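Side-chain contact in mannitol dehydrogenase (Helicobacter pylori, PDB 3TWO), which probably reduces cinnamaldehydes to cinnamyl alcohols, and the reverse, with NADP(H) as the cofactor and zinc bound to the enzyme: residues G265-P268 / A272-L275. Numbering follows the deposited sequence.
Sequences GLPP and APVL. With NDP (NADPH dihydro-nicotinamide-adenine-dinucleotide phosphate), chain F.
The methyl of Ala272 lies over one face of the Pro267 ring, displaced toward its CG-CD bond, with CB 4.1 Å from CD of Pro267. The side chains of Pro267 and Pro273 cross at about a right angle, the Pro273 ring meeting CG of Pro267 edge-on through CD, 4.0 Å away, so one proline ring rests against two successive residues of the returning chain. The Ala272 methyl faces backbone oxygens as well, its CB 3.6 Å from Pro268 O. That carbonyl oxygen is also 3.0 Å from Ala272 N, the shortest approach between the two segments. The contact is small, 134 Å² in all, and apolar in its side chains. Val277 and Phe278 of the second subunit pack on Pro267 and Ala272, respectively, while Leu248 and Tyr246 of the same chain touch Pro273.

The CB of Leu266 points away from 272-275, and the residue meets NADPH with both backbone and side chain. Its N donates a hydrogen bond to the ribose hydroxyl O3D (2.9 Å, 152° at the hydrogen). A nearly eclipsed chi1 of -124° helps to set CD2 3.9 Å from C2N, above the nicotinamide plane and off its edge. Gly265 CA approaches the ribose ring oxygen O4D to 3.6 Å.

The loop thus links the coenzyme pocket of a Rossmann-type domain, just after parallel strand 259-263, to strand 274-276, which pairs antiparallel with a strand of the second subunit and carries the sheet across the dimer interface.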
loop_
_atom_site.group_PDB
_atom_site.type_symbol
_atom_site.label_atom_id
_atom_site.label_comp_id
_atom_site.label_asym_id
_atom_site.label_seq_id
_atom_site.Cartn_x
_atom_site.Cartn_y
_atom_site.Cartn_z
ATOM N N GLY B 265 -8.215 5.209 -9.751
ATOM C CA GLY B 265 -9.457 5.967 -9.613
ATOM C C GLY B 265 -9.448 6.984 -8.465
ATOM O O GLY B 265 -8.826 6.773 -7.387
ATOM N N LEU B 266 -10.143 8.092 -8.667
ATOM C CA LEU B 266 -9.949 9.263 -7.793
ATOM C C LEU B 266 -11.307 9.859 -7.380
ATOM O O LEU B 266 -11.779 10.871 -7.961
ATOM C CB LEU B 266 -9.132 10.257 -8.588
ATOM C CG LEU B 266 -7.813 10.849 -8.160
ATOM C CD1 LEU B 266 -7.132 10.204 -6.939
ATOM C CD2 LEU B 266 -6.949 10.870 -9.385
ATOM N N PRO B 267 -11.977 9.217 -6.395
ATOM C CA PRO B 267 -13.322 9.731 -6.061
ATOM C C PRO B 267 -13.264 11.119 -5.445
ATOM O O PRO B 267 -12.165 11.640 -5.174
ATOM C CB PRO B 267 -13.862 8.725 -5.022
ATOM C CG PRO B 267 -12.935 7.517 -5.110
ATOM C CD PRO B 267 -11.588 8.079 -5.530
ATOM N N PRO B 268 -14.440 11.759 -5.271
ATOM C CA PRO B 268 -14.370 13.109 -4.666
ATOM C C PRO B 268 -13.713 12.969 -3.302
ATOM O O PRO B 268 -13.924 11.927 -2.632
ATOM C CB PRO B 268 -15.836 13.519 -4.525
ATOM C CG PRO B 268 -16.574 12.711 -5.665
ATOM C CD PRO B 268 -15.777 11.410 -5.818
ATOM N N ALA B 272 -13.507 9.744 -0.612
ATOM C CA ALA B 272 -12.437 8.854 -1.085
ATOM C C ALA B 272 -11.899 7.930 0.023
ATOM O O ALA B 272 -11.725 8.338 1.148
ATOM C CB ALA B 272 -11.336 9.614 -1.733
ATOM N N PRO B 273 -11.650 6.650 -0.319
ATOM C CA PRO B 273 -11.402 5.684 0.785
ATOM C C PRO B 273 -9.978 5.754 1.270
ATOM O O PRO B 273 -9.111 6.223 0.538
ATOM C CB PRO B 273 -11.706 4.336 0.151
ATOM C CG PRO B 273 -11.453 4.551 -1.320
ATOM C CD PRO B 273 -11.913 5.981 -1.605
ATOM N N VAL B 274 -9.750 5.349 2.506
ATOM C CA VAL B 274 -8.408 5.225 3.016
ATOM C C VAL B 274 -8.122 3.764 3.514
ATOM O O VAL B 274 -9.055 2.926 3.661
ATOM C CB VAL B 274 -8.224 6.206 4.198
ATOM C CG1 VAL B 274 -8.742 7.700 3.835
ATOM C CG2 VAL B 274 -8.941 5.696 5.456
ATOM N N LEU B 275 -6.850 3.460 3.795
ATOM C CA LEU B 275 -6.507 2.246 4.486
ATOM C C LEU B 275 -5.647 2.644 5.679
ATOM O O LEU B 275 -4.746 3.445 5.536
ATOM C CB LEU B 275 -5.738 1.311 3.529
ATOM C CG LEU B 275 -6.569 0.548 2.474
ATOM C CD1 LEU B 275 -5.651 0.004 1.356
ATOM C CD2 LEU B 275 -7.427 -0.595 3.131
HETATM P PA NDP F . -15.792 6.772 -16.181
HETATM O O1A NDP F . -17.034 7.057 -15.445
HETATM O O2A NDP F . -15.689 6.097 -17.600
HETATM O O5B NDP F . -15.795 5.243 -15.614
HETATM C C5B NDP F . -16.043 4.919 -14.143
HETATM C C4B NDP F . -16.639 3.518 -14.071
HETATM O O4B NDP F . -16.715 2.914 -12.713
HETATM C C3B NDP F . -18.074 3.559 -14.643
HETATM O O3B NDP F . -18.211 2.426 -15.582
HETATM C C2B NDP F . -18.947 3.346 -13.376
HETATM O O2B NDP F . -20.132 2.654 -13.813
HETATM C C1B NDP F . -18.087 2.358 -12.552
HETATM N N9A NDP F . -18.267 2.498 -11.089
HETATM C C8A NDP F . -18.567 3.648 -10.444
HETATM N N7A NDP F . -18.582 3.369 -9.150
HETATM C C5A NDP F . -18.298 2.081 -8.978
HETATM C C6A NDP F . -18.180 1.270 -7.864
HETATM N N6A NDP F . -18.373 1.719 -6.577
HETATM N N1A NDP F . -17.889 -0.006 -8.089
HETATM C C2A NDP F . -17.677 -0.506 -9.287
HETATM N N3A NDP F . -17.767 0.242 -10.360
HETATM C C4A NDP F . -18.094 1.538 -10.216
HETATM O O3 NDP F . -14.425 7.051 -15.444
HETATM P PN NDP F . -13.033 7.042 -16.072
HETATM O O1N NDP F . -12.619 5.684 -16.492
HETATM O O2N NDP F . -12.746 8.181 -17.085
HETATM O O5D NDP F . -12.169 7.468 -14.827
HETATM C C5D NDP F . -12.369 6.700 -13.544
HETATM C C4D NDP F . -11.602 7.410 -12.350
HETATM O O4D NDP F . -10.230 7.361 -12.788
HETATM C C3D NDP F . -11.950 8.904 -12.107
HETATM O O3D NDP F . -11.958 9.143 -10.672
HETATM C C2D NDP F . -10.792 9.612 -12.847
HETATM O O2D NDP F . -10.533 10.844 -12.271
HETATM C C1D NDP F . -9.626 8.653 -12.512
HETATM N N1N NDP F . -8.400 8.845 -13.357
HETATM C C2N NDP F . -7.140 8.774 -12.721
HETATM C C3N NDP F . -5.973 8.941 -13.449
HETATM C C7N NDP F . -4.630 8.770 -12.742
HETATM O O7N NDP F . -4.547 8.122 -11.686
HETATM N N7N NDP F . -3.575 9.126 -13.466
HETATM C C4N NDP F . -6.053 9.226 -14.833
HETATM C C5N NDP F . -7.313 9.261 -15.497
HETATM C C6N NDP F . -8.477 9.088 -14.778
HETATM P P2B NDP F . -21.568 3.001 -13.300
HETATM O O1X NDP F . -22.455 3.130 -14.674
HETATM O O2X NDP F . -22.001 2.007 -12.313
HETATM O O3X NDP F . -21.514 4.466 -12.686
#